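Local coordinates for protein polycyclic ketone monooxygenase (PDB 5MQ6) that uses FAD and NADPH to insert one oxygen atom beside the carbonyl of ketones, bulky polycyclic ones included, giving esters or lactones, at residues E37-F42 with Y478-I483; T280-V285 with S303-R308. All blocks are in the same frame, centred on the assembly; numbering follows the deposited sequence.

Contact 1: E37-F42 with Y478-I483; sequences EGLGQF and YVTPSI. With NDP (NADPH dihydro-nicotinamide-adenine-dinucleotide phosphate), chain C.
Leu-39 and the two ends of the turn Thr-480 to Ile-483 meet through methyl groups alone. Both methyls of the leucine lie against CG2 of Thr-480, CD2 at 3.8 Å, and the two side chains cross at about a right angle. CD1 also touches CD1 of Ile-483 at 3.6 Å, branch end against branch end. One forked leucine thus reaches two partners, and the long ethyl arm of Ile-483 suits a residue whose CB does not face the leucine: with CG1 anti to the backbone N (chi1 -166°) and chi2 at 70°, CD1 comes across to it.

The polar bonds of Thr-480 hold the turn and tie it to Tyr-600. Thr-480 OG1 accepts from Ser-482 N at 3.2 Å in an ST turn, inside a type I beta turn closed by Ile-483 N on Thr-480 O, and its hydroxyl donates to the backbone O of Tyr-600, an NADPH-binding residue. Threonine suits this place because its hydroxyl ties the turn while its methyl greets the leucine. A valine here would probably leave Ser-482 N and Tyr-600 O without their mate.

Two aromatic residues in these segments border the NADPH. Phe-42 turns its ring edge to the adenine: N7A lies in the plane of the phenyl ring, 3.4 Å from CE1, and CG of Gln-41 lies over one ring face. Tyr-478 brings CE1 to 3.6 Å from the diphosphate oxygen O1N; its OH bonds to Asn-125, and the residue also touches the FAD.

The 3-10 turn 39-41, between helix 22-31 and strand 42-44, therefore packs against the loop linking strand 471-474 of the five-stranded parallel sheet to helix 488-492, and Arg-44 of strand 42-44 also touches Ile-483.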
ATOM      1  N   GLU A  37      17.404  16.421  -1.103  1.00 51.83           N
ATOM      2  CA  GLU A  37      17.391  15.207  -1.956  1.00 58.27           C
ATOM      3  C   GLU A  37      15.990  14.594  -2.178  1.00 58.85           C
ATOM      4  O   GLU A  37      15.819  13.770  -3.058  1.00 62.91           O
ATOM      5  CB  GLU A  37      18.280  14.090  -1.379  1.00 63.25           C
ATOM      6  CG  GLU A  37      19.452  14.535  -0.525  1.00 65.89           C
ATOM      7  CD  GLU A  37      19.035  14.800   0.916  1.00 72.13           C
ATOM      8  OE1 GLU A  37      18.719  13.836   1.671  1.00 61.33           O
ATOM      9  OE2 GLU A  37      18.988  15.996   1.267  1.00 78.78           O
ATOM     10  N   GLY A  38      15.001  14.933  -1.373  1.00 56.53           N
ATOM     11  CA  GLY A  38      13.698  14.259  -1.491  1.00 59.23           C
ATOM     12  C   GLY A  38      13.809  12.731  -1.437  1.00 58.11           C
ATOM     13  O   GLY A  38      14.500  12.200  -0.572  1.00 63.55           O
ATOM     14  N   LEU A  39      13.154  12.035  -2.378  1.00 50.61           N
ATOM     15  CA  LEU A  39      13.248  10.567  -2.526  1.00 48.07           C
ATOM     16  C   LEU A  39      14.683  10.043  -2.706  1.00 48.80           C
ATOM     17  O   LEU A  39      14.936   8.848  -2.445  1.00 50.96           O
ATOM     18  CB  LEU A  39      12.382  10.073  -3.705  1.00 45.11           C
ATOM     19  CG  LEU A  39      10.853  10.162  -3.554  1.00 52.85           C
ATOM     20  CD1 LEU A  39      10.078   9.728  -4.804  1.00 48.89           C
ATOM     21  CD2 LEU A  39      10.381   9.331  -2.351  1.00 62.13           C
ATOM     22  N   GLY A  40      15.605  10.910  -3.154  1.00 43.55           N
ATOM     23  CA  GLY A  40      17.055  10.553  -3.306  1.00 43.32           C
ATOM     24  C   GLY A  40      17.787   9.991  -2.084  1.00 49.14           C
ATOM     25  O   GLY A  40      18.833   9.360  -2.211  1.00 51.22           O
ATOM     26  N   GLN A  41      17.271  10.265  -0.894  1.00 46.05           N
ATOM     27  CA  GLN A  41      17.763   9.648   0.360  1.00 44.08           C
ATOM     28  C   GLN A  41      17.582   8.087   0.545  1.00 42.01           C
ATOM     29  O   GLN A  41      18.143   7.495   1.493  1.00 35.62           O
ATOM     30  CB  GLN A  41      17.091  10.375   1.530  1.00 44.78           C
ATOM     31  CG  GLN A  41      15.550  10.284   1.451  1.00 51.67           C
ATOM     32  CD  GLN A  41      14.849  11.099   2.505  1.00 46.55           C
ATOM     33  OE1 GLN A  41      14.285  12.180   2.284  1.00 46.82           O
ATOM     34  NE2 GLN A  41      14.899  10.571   3.678  1.00 43.38           N
ATOM     35  N   PHE A  42      16.763   7.444  -0.305  1.00 38.87           N
ATOM     36  CA  PHE A  42      16.415   6.027  -0.153  1.00 41.69           C
ATOM     37  C   PHE A  42      16.907   5.314  -1.371  1.00 36.58           C
ATOM     38  O   PHE A  42      17.091   5.912  -2.394  1.00 42.58           O
ATOM     39  CB  PHE A  42      14.888   5.787  -0.009  1.00 39.04           C
ATOM     40  CG  PHE A  42      14.275   6.453   1.241  1.00 46.08           C
ATOM     41  CD1 PHE A  42      14.711   6.108   2.521  1.00 45.77           C
ATOM     42  CD2 PHE A  42      13.281   7.450   1.115  1.00 47.69           C
ATOM     43  CE1 PHE A  42      14.167   6.732   3.669  1.00 56.67           C
ATOM     44  CE2 PHE A  42      12.734   8.080   2.250  1.00 47.89           C
ATOM     45  CZ  PHE A  42      13.174   7.732   3.537  1.00 51.66           C
ATOM     46  N   TYR A 478       9.166   1.003   2.295  1.00 31.94           N
ATOM     47  CA  TYR A 478       9.069   0.567   0.882  1.00 30.21           C
ATOM     48  C   TYR A 478       9.110   1.764  -0.000  1.00 29.55           C
ATOM     49  O   TYR A 478       8.720   2.842   0.401  1.00 31.05           O
ATOM     50  CB  TYR A 478       7.711  -0.117   0.597  1.00 29.36           C
ATOM     51  CG  TYR A 478       7.424  -1.210   1.563  1.00 29.36           C
ATOM     52  CD1 TYR A 478       7.011  -0.906   2.866  1.00 28.01           C
ATOM     53  CD2 TYR A 478       7.625  -2.583   1.216  1.00 30.46           C
ATOM     54  CE1 TYR A 478       6.774  -1.931   3.809  1.00 31.19           C
ATOM     55  CE2 TYR A 478       7.368  -3.624   2.164  1.00 28.52           C
ATOM     56  CZ  TYR A 478       6.950  -3.293   3.470  1.00 31.55           C
ATOM     57  OH  TYR A 478       6.673  -4.266   4.438  1.00 29.43           O
ATOM     58  N   VAL A 479       9.484   1.574  -1.261  1.00 36.03           N
ATOM     59  CA  VAL A 479       9.346   2.675  -2.247  1.00 34.28           C
ATOM     60  C   VAL A 479       7.909   3.257  -2.173  1.00 33.24           C
ATOM     61  O   VAL A 479       6.910   2.506  -2.126  1.00 28.59           O
ATOM     62  CB  VAL A 479       9.676   2.241  -3.697  1.00 34.65           C
ATOM     63  CG1 VAL A 479       9.415   3.379  -4.716  1.00 37.60           C
ATOM     64  CG2 VAL A 479      11.125   1.792  -3.790  1.00 34.43           C
ATOM     65  N   THR A 480       7.840   4.594  -2.112  1.00 29.01           N
ATOM     66  CA  THR A 480       6.564   5.239  -2.003  1.00 31.49           C
ATOM     67  C   THR A 480       5.489   4.763  -3.061  1.00 32.34           C
ATOM     68  O   THR A 480       5.829   4.477  -4.221  1.00 31.12           O
ATOM     69  CB  THR A 480       6.705   6.778  -2.016  1.00 31.89           C
ATOM     70  OG1 THR A 480       5.414   7.343  -1.936  1.00 28.56           O
ATOM     71  CG2 THR A 480       7.353   7.317  -3.283  1.00 33.80           C
ATOM     72  N   PRO A 481       4.201   4.682  -2.636  1.00 34.50           N
ATOM     73  CA  PRO A 481       3.132   4.397  -3.590  1.00 30.13           C
ATOM     74  C   PRO A 481       3.063   5.405  -4.734  1.00 32.78           C
ATOM     75  O   PRO A 481       2.589   5.056  -5.845  1.00 31.40           O
ATOM     76  CB  PRO A 481       1.877   4.474  -2.708  1.00 28.21           C
ATOM     77  CG  PRO A 481       2.361   3.912  -1.376  1.00 30.23           C
ATOM     78  CD  PRO A 481       3.676   4.625  -1.228  1.00 32.84           C
ATOM     79  N   SER A 482       3.541   6.631  -4.452  1.00 34.23           N
ATOM     80  CA  SER A 482       3.521   7.779  -5.398  1.00 36.03           C
ATOM     81  C   SER A 482       4.604   7.746  -6.460  1.00 32.35           C
ATOM     82  O   SER A 482       4.684   8.619  -7.292  1.00 27.20           O
ATOM     83  CB  SER A 482       3.617   9.121  -4.635  1.00 36.01           C
ATOM     84  OG  SER A 482       2.366   9.386  -4.013  1.00 39.38           O
ATOM     85  N   ILE A 483       5.473   6.769  -6.392  1.00 32.91           N
ATOM     86  CA  ILE A 483       6.682   6.793  -7.196  1.00 34.00           C
ATOM     87  C   ILE A 483       6.406   7.089  -8.705  1.00 31.66           C
ATOM     88  O   ILE A 483       5.384   6.614  -9.323  1.00 28.43           O
ATOM     89  CB  ILE A 483       7.528   5.499  -6.884  1.00 35.37           C
ATOM     90  CG1 ILE A 483       8.965   5.626  -7.424  1.00 39.04           C
ATOM     91  CG2 ILE A 483       6.829   4.212  -7.322  1.00 29.63           C
ATOM     92  CD1 ILE A 483       9.805   6.650  -6.663  1.00 37.56           C
TER
HETATM   93  PA  NDP C 701       7.367   3.395   6.814  1.00 38.97           P
HETATM   94  O1A NDP C 701       7.939   3.954   5.466  1.00 46.64           O
HETATM   95  O2A NDP C 701       5.991   3.740   7.328  1.00 41.90           O
HETATM   96  O5B NDP C 701       8.490   3.665   7.931  1.00 42.74           O
HETATM   97  C5B NDP C 701       9.875   3.675   7.652  1.00 42.33           C
HETATM   98  C4B NDP C 701      10.486   4.251   8.913  1.00 45.16           C
HETATM   99  O4B NDP C 701      11.927   4.350   8.761  1.00 50.70           O
HETATM  100  C3B NDP C 701       9.937   5.649   9.214  1.00 36.94           C
HETATM  101  O3B NDP C 701       9.549   5.713  10.599  1.00 34.30           O
HETATM  102  C2B NDP C 701      11.124   6.506   8.831  1.00 41.16           C
HETATM  103  O2B NDP C 701      11.156   7.811   9.477  1.00 40.59           O
HETATM  104  C1B NDP C 701      12.296   5.623   9.196  1.00 42.36           C
HETATM  105  N9A NDP C 701      13.521   6.087   8.541  1.00 46.35           N
HETATM  106  C8A NDP C 701      13.734   6.335   7.208  1.00 54.53           C
HETATM  107  N7A NDP C 701      14.985   6.787   6.995  1.00 43.94           N
HETATM  108  C5A NDP C 701      15.541   6.821   8.233  1.00 46.79           C
HETATM  109  C6A NDP C 701      16.841   7.233   8.745  1.00 41.56           C
HETATM  110  N6A NDP C 701      17.740   7.672   7.873  1.00 39.73           N
HETATM  111  N1A NDP C 701      17.053   7.136  10.075  1.00 50.35           N
HETATM  112  C2A NDP C 701      16.114   6.691  10.969  1.00 51.54           C
HETATM  113  N3A NDP C 701      14.881   6.306  10.597  1.00 50.18           N
HETATM  114  C4A NDP C 701      14.583   6.368   9.252  1.00 47.49           C
HETATM  115  O3  NDP C 701       7.370   1.800   6.781  1.00 38.10           O
HETATM  116  PN  NDP C 701       6.518   0.688   7.641  1.00 39.29           P
HETATM  117  O1N NDP C 701       7.058  -0.689   7.138  1.00 42.33           O
HETATM  118  O2N NDP C 701       6.604   0.948   9.129  1.00 32.70           O
HETATM  119  O5D NDP C 701       4.979   0.888   7.183  1.00 35.58           O
HETATM  120  C5D NDP C 701       4.686   0.897   5.744  1.00 40.16           C
HETATM  121  C4D NDP C 701       3.199   0.741   5.481  1.00 37.14           C
HETATM  122  O4D NDP C 701       2.759  -0.595   5.811  1.00 48.07           O
HETATM  123  C3D NDP C 701       2.401   1.579   6.482  1.00 42.79           C
HETATM  124  O3D NDP C 701       2.503   3.048   6.350  1.00 30.83           O
HETATM  125  C2D NDP C 701       1.024   0.882   6.451  1.00 48.84           C
HETATM  126  O2D NDP C 701       0.272   1.247   5.249  1.00 58.83           O
HETATM  127  C1D NDP C 701       1.459  -0.580   6.524  1.00 51.37           C
HETATM  128  P2B NDP C 701      10.448   9.072   8.741  1.00 42.95           P
HETATM  129  O1X NDP C 701      10.918   8.982   7.283  1.00 44.94           O
HETATM  130  O2X NDP C 701      11.006  10.343   9.344  1.00 47.17           O
HETATM  131  O3X NDP C 701       8.945   8.974   9.039  1.00 40.76           O

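Contact 2: T280-V285 with S303-R308; sequences TAIQVV and SGVWWR. With NDP (NADPH dihydro-nicotinamide-adenine-dinucleotide phosphate), chain C.
Ile-282, on the flank of helix 279-289, reaches Ser-303 and Val-305 with different atoms of one branch. Its chi1 of -84° sets CG2 anti to the backbone N and leaves CG1 to face the other segment, where it lies 4.0 Å from CG2 of Val-305; the two side chains run past each other in opposite directions. From CG1 the chain bends on (chi2 50°), carrying CD1 to 4.0 Å from CB of Ser-303. The branched, apolar Ile-282 and Val-305 suit a buried contact, where each can offer one arm to the other. Ser-303 is small enough to let CD1 close on its CB, and its OG is bonded to the backbone O of Thr-277.

Two residues earlier, near the start of the helix, Thr-280 holds the NADPH diphosphate. Its backbone N-H bonds to O2N (N to O2N 3.0 Å, N-H...O angle 151°), and its hydroxyl, through OG1, donates to O1N at 2.7 Å. OG1 stands beside the backbone N, so both donors face one phosphate.

The chemistry divides along the helix: polar groups at its N-terminal end grip the phosphate, as in a Rossmann-type nucleotide site, whereas the buried apolar contact at Ile-282 joins the helix to strand 305-306 and the loop before it through carbon contacts, with no hydrogen bond between the two segments.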
ATOM      1  N   THR A 280       5.098  -0.917  10.910  1.00 24.91           N
ATOM      2  CA  THR A 280       5.825  -2.178  11.107  1.00 25.18           C
ATOM      3  C   THR A 280       6.588  -2.148  12.428  1.00 24.25           C
ATOM      4  O   THR A 280       6.549  -3.111  13.188  1.00 24.23           O
ATOM      5  CB  THR A 280       6.848  -2.405   9.974  1.00 25.06           C
ATOM      6  OG1 THR A 280       6.140  -2.662   8.788  1.00 27.07           O
ATOM      7  CG2 THR A 280       7.662  -3.546  10.256  1.00 24.84           C
ATOM      8  N   ALA A 281       7.334  -1.086  12.662  1.00 25.33           N
ATOM      9  CA  ALA A 281       8.051  -0.965  13.959  1.00 27.24           C
ATOM     10  C   ALA A 281       7.092  -0.996  15.194  1.00 30.45           C
ATOM     11  O   ALA A 281       7.370  -1.660  16.211  1.00 30.08           O
ATOM     12  CB  ALA A 281       8.888   0.254  13.938  1.00 24.30           C
ATOM     13  N   ILE A 282       5.964  -0.309  15.087  1.00 27.40           N
ATOM     14  CA  ILE A 282       4.954  -0.338  16.137  1.00 27.48           C
ATOM     15  C   ILE A 282       4.530  -1.769  16.523  1.00 27.27           C
ATOM     16  O   ILE A 282       4.329  -2.098  17.717  1.00 23.92           O
ATOM     17  CB  ILE A 282       3.768   0.596  15.785  1.00 29.09           C
ATOM     18  CG1 ILE A 282       4.013   2.067  16.182  1.00 33.66           C
ATOM     19  CG2 ILE A 282       2.494   0.250  16.510  1.00 29.76           C
ATOM     20  CD1 ILE A 282       5.310   2.680  15.736  1.00 34.82           C
ATOM     21  N   GLN A 283       4.448  -2.643  15.528  1.00 23.55           N
ATOM     22  CA  GLN A 283       4.013  -4.023  15.753  1.00 23.19           C
ATOM     23  C   GLN A 283       5.208  -4.867  16.221  1.00 26.17           C
ATOM     24  O   GLN A 283       5.006  -5.744  17.051  1.00 28.72           O
ATOM     25  CB  GLN A 283       3.337  -4.620  14.499  1.00 20.67           C
ATOM     26  CG  GLN A 283       1.985  -4.046  14.250  1.00 20.99           C
ATOM     27  CD  GLN A 283       1.282  -4.575  12.975  1.00 24.76           C
ATOM     28  OE1 GLN A 283       1.866  -5.313  12.170  1.00 25.59           O
ATOM     29  NE2 GLN A 283      -0.011  -4.192  12.799  1.00 27.40           N
ATOM     30  N   VAL A 284       6.419  -4.611  15.705  1.00 26.93           N
ATOM     31  CA  VAL A 284       7.571  -5.491  15.946  1.00 30.59           C
ATOM     32  C   VAL A 284       8.240  -5.170  17.289  1.00 30.94           C
ATOM     33  O   VAL A 284       8.706  -6.077  17.963  1.00 28.65           O
ATOM     34  CB  VAL A 284       8.689  -5.355  14.895  1.00 32.63           C
ATOM     35  CG1 VAL A 284       9.609  -6.522  15.026  1.00 37.26           C
ATOM     36  CG2 VAL A 284       8.146  -5.527  13.516  1.00 49.12           C
ATOM     37  N   VAL A 285       8.325  -3.888  17.609  1.00 30.90           N
ATOM     38  CA  VAL A 285       9.100  -3.435  18.782  1.00 28.12           C
ATOM     39  C   VAL A 285       8.747  -4.178  20.072  1.00 25.33           C
ATOM     40  O   VAL A 285       9.609  -4.606  20.759  1.00 29.40           O
ATOM     41  CB  VAL A 285       9.023  -1.950  18.953  1.00 23.36           C
ATOM     42  CG1 VAL A 285       9.360  -1.530  20.391  1.00 26.13           C
ATOM     43  CG2 VAL A 285      10.009  -1.277  18.045  1.00 25.85           C
ATOM     44  N   SER A 303       5.675   8.050  15.246  1.00 25.04           N
ATOM     45  CA  SER A 303       4.248   7.828  14.875  1.00 27.65           C
ATOM     46  C   SER A 303       3.287   8.357  15.946  1.00 26.35           C
ATOM     47  O   SER A 303       3.593   8.366  17.173  1.00 26.16           O
ATOM     48  CB  SER A 303       3.949   6.329  14.683  1.00 34.28           C
ATOM     49  OG  SER A 303       4.439   5.872  13.407  1.00 39.04           O
ATOM     50  N   GLY A 304       2.132   8.812  15.486  1.00 23.90           N
ATOM     51  CA  GLY A 304       1.020   8.985  16.358  1.00 26.46           C
ATOM     52  C   GLY A 304       0.325   7.655  16.568  1.00 27.29           C
ATOM     53  O   GLY A 304      -0.303   7.112  15.691  1.00 37.04           O
ATOM     54  N   VAL A 305       0.449   7.160  17.766  1.00 24.43           N
ATOM     55  CA  VAL A 305       0.047   5.867  18.152  1.00 25.92           C
ATOM     56  C   VAL A 305      -1.262   5.914  18.936  1.00 26.21           C
ATOM     57  O   VAL A 305      -1.318   6.367  20.085  1.00 27.26           O
ATOM     58  CB  VAL A 305       1.162   5.201  18.966  1.00 24.30           C
ATOM     59  CG1 VAL A 305       0.740   3.769  19.349  1.00 28.47           C
ATOM     60  CG2 VAL A 305       2.419   5.184  18.151  1.00 22.92           C
ATOM     61  N   TRP A 306      -2.308   5.443  18.303  1.00 23.60           N
ATOM     62  CA  TRP A 306      -3.649   5.452  18.927  1.00 26.10           C
ATOM     63  C   TRP A 306      -3.950   4.058  19.463  1.00 23.58           C
ATOM     64  O   TRP A 306      -3.103   3.186  19.377  1.00 26.46           O
ATOM     65  CB  TRP A 306      -4.671   5.988  17.905  1.00 25.80           C
ATOM     66  CG  TRP A 306      -5.978   6.505  18.429  1.00 25.06           C
ATOM     67  CD1 TRP A 306      -7.192   6.212  17.917  1.00 23.60           C
ATOM     68  CD2 TRP A 306      -6.214   7.376  19.578  1.00 25.07           C
ATOM     69  NE1 TRP A 306      -8.177   6.863  18.617  1.00 26.18           N
ATOM     70  CE2 TRP A 306      -7.622   7.604  19.629  1.00 24.13           C
ATOM     71  CE3 TRP A 306      -5.381   8.017  20.531  1.00 25.05           C
ATOM     72  CZ2 TRP A 306      -8.226   8.413  20.601  1.00 24.69           C
ATOM     73  CZ3 TRP A 306      -6.001   8.773  21.554  1.00 26.25           C
ATOM     74  CH2 TRP A 306      -7.411   8.986  21.566  1.00 23.33           C
ATOM     75  N   TRP A 307      -5.120   3.848  20.042  1.00 20.71           N
ATOM     76  CA  TRP A 307      -5.429   2.629  20.695  1.00 22.18           C
ATOM     77  C   TRP A 307      -5.896   1.594  19.662  1.00 24.14           C
ATOM     78  O   TRP A 307      -6.416   1.948  18.609  1.00 22.37           O
ATOM     79  CB  TRP A 307      -6.499   2.833  21.743  1.00 22.83           C
ATOM     80  CG  TRP A 307      -7.854   3.337  21.187  1.00 23.70           C
ATOM     81  CD1 TRP A 307      -8.205   4.616  20.995  1.00 21.32           C
ATOM     82  CD2 TRP A 307      -8.979   2.554  20.821  1.00 19.31           C
ATOM     83  NE1 TRP A 307      -9.483   4.701  20.510  1.00 21.87           N
ATOM     84  CE2 TRP A 307      -9.998   3.453  20.401  1.00 19.39           C
ATOM     85  CE3 TRP A 307      -9.250   1.178  20.818  1.00 20.92           C
ATOM     86  CZ2 TRP A 307     -11.233   3.026  19.960  1.00 19.66           C
ATOM     87  CZ3 TRP A 307     -10.477   0.752  20.412  1.00 23.54           C
ATOM     88  CH2 TRP A 307     -11.459   1.654  19.978  1.00 20.41           C
ATOM     89  N   ARG A 308      -5.651   0.314  19.980  1.00 24.13           N
ATOM     90  CA  ARG A 308      -6.056  -0.803  19.106  1.00 21.91           C
ATOM     91  C   ARG A 308      -7.333  -1.516  19.506  1.00 22.35           C
ATOM     92  O   ARG A 308      -8.243  -1.722  18.659  1.00 21.22           O
ATOM     93  CB  ARG A 308      -4.925  -1.807  19.006  1.00 21.69           C
ATOM     94  CG  ARG A 308      -5.181  -3.078  18.181  1.00 18.42           C
ATOM     95  CD  ARG A 308      -5.115  -2.757  16.717  1.00 18.34           C
ATOM     96  NE  ARG A 308      -6.212  -1.839  16.302  1.00 21.30           N
ATOM     97  CZ  ARG A 308      -6.334  -1.340  15.046  1.00 27.81           C
ATOM     98  NH1 ARG A 308      -5.474  -1.673  14.057  1.00 23.15           N
ATOM     99  NH2 ARG A 308      -7.351  -0.536  14.757  1.00 28.51           N
TER
HETATM  100  PA  NDP C 701       7.367   3.395   6.814  1.00 38.97           P
HETATM  101  O1A NDP C 701       7.939   3.954   5.466  1.00 46.64           O
HETATM  102  O2A NDP C 701       5.991   3.740   7.328  1.00 41.90           O
HETATM  103  O5B NDP C 701       8.490   3.665   7.931  1.00 42.74           O
HETATM  104  C5B NDP C 701       9.875   3.675   7.652  1.00 42.33           C
HETATM  105  C4B NDP C 701      10.486   4.251   8.913  1.00 45.16           C
HETATM  106  O4B NDP C 701      11.927   4.350   8.761  1.00 50.70           O
HETATM  107  C3B NDP C 701       9.937   5.649   9.214  1.00 36.94           C
HETATM  108  O3B NDP C 701       9.549   5.713  10.599  1.00 34.30           O
HETATM  109  C2B NDP C 701      11.124   6.506   8.831  1.00 41.16           C
HETATM  110  O2B NDP C 701      11.156   7.811   9.477  1.00 40.59           O
HETATM  111  C1B NDP C 701      12.296   5.623   9.196  1.00 42.36           C
HETATM  112  N9A NDP C 701      13.521   6.087   8.541  1.00 46.35           N
HETATM  113  C8A NDP C 701      13.734   6.335   7.208  1.00 54.53           C
HETATM  114  N7A NDP C 701      14.985   6.787   6.995  1.00 43.94           N
HETATM  115  C5A NDP C 701      15.541   6.821   8.233  1.00 46.79           C
HETATM  116  C6A NDP C 701      16.841   7.233   8.745  1.00 41.56           C
HETATM  117  N6A NDP C 701      17.740   7.672   7.873  1.00 39.73           N
HETATM  118  N1A NDP C 701      17.053   7.136  10.075  1.00 50.35           N
HETATM  119  C2A NDP C 701      16.114   6.691  10.969  1.00 51.54           C
HETATM  120  N3A NDP C 701      14.881   6.306  10.597  1.00 50.18           N
HETATM  121  C4A NDP C 701      14.583   6.368   9.252  1.00 47.49           C
HETATM  122  O3  NDP C 701       7.370   1.800   6.781  1.00 38.10           O
HETATM  123  PN  NDP C 701       6.518   0.688   7.641  1.00 39.29           P
HETATM  124  O1N NDP C 701       7.058  -0.689   7.138  1.00 42.33           O
HETATM  125  O2N NDP C 701       6.604   0.948   9.129  1.00 32.70           O
HETATM  126  O5D NDP C 701       4.979   0.888   7.183  1.00 35.58           O
HETATM  127  C5D NDP C 701       4.686   0.897   5.744  1.00 40.16           C
HETATM  128  C4D NDP C 701       3.199   0.741   5.481  1.00 37.14           C
HETATM  129  O4D NDP C 701       2.759  -0.595   5.811  1.00 48.07           O
HETATM  130  C3D NDP C 701       2.401   1.579   6.482  1.00 42.79           C
HETATM  131  O3D NDP C 701       2.503   3.048   6.350  1.00 30.83           O
HETATM  132  C2D NDP C 701       1.024   0.882   6.451  1.00 48.84           C
HETATM  133  O2D NDP C 701       0.272   1.247   5.249  1.00 58.83           O
HETATM  134  C1D NDP C 701       1.459  -0.580   6.524  1.00 51.37           C
HETATM  135  P2B NDP C 701      10.448   9.072   8.741  1.00 42.95           P
HETATM  136  O1X NDP C 701      10.918   8.982   7.283  1.00 44.94           O
HETATM  137  O2X NDP C 701      11.006  10.343   9.344  1.00 47.17           O
HETATM  138  O3X NDP C 701       8.945   8.974   9.039  1.00 40.76           O

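How the contacts relate
The two contacts share one ligand, the NADPH, and otherwise stay apart: their centres are 22 Å from each other and their nearest atoms about 5 Å, without touching. Along the chain, contact 2 is nested within the span closed by contact 1. Both meet the NADPH at O1N, and each has a second-shell tie to it: Thr-480 bonds to the backbone O of Tyr-600 and Ser-303 to that of Thr-277, and both of these residues bind the NADPH. The apolar pairs themselves stand off from the FAD, which Tyr-478 touches: the side chain of Ile-483 is about 10 Å from it and that of Ile-282 about 11 Å. Thr-301, Lys-425 and Val-452 add further hydrogen bonds to the NADPH.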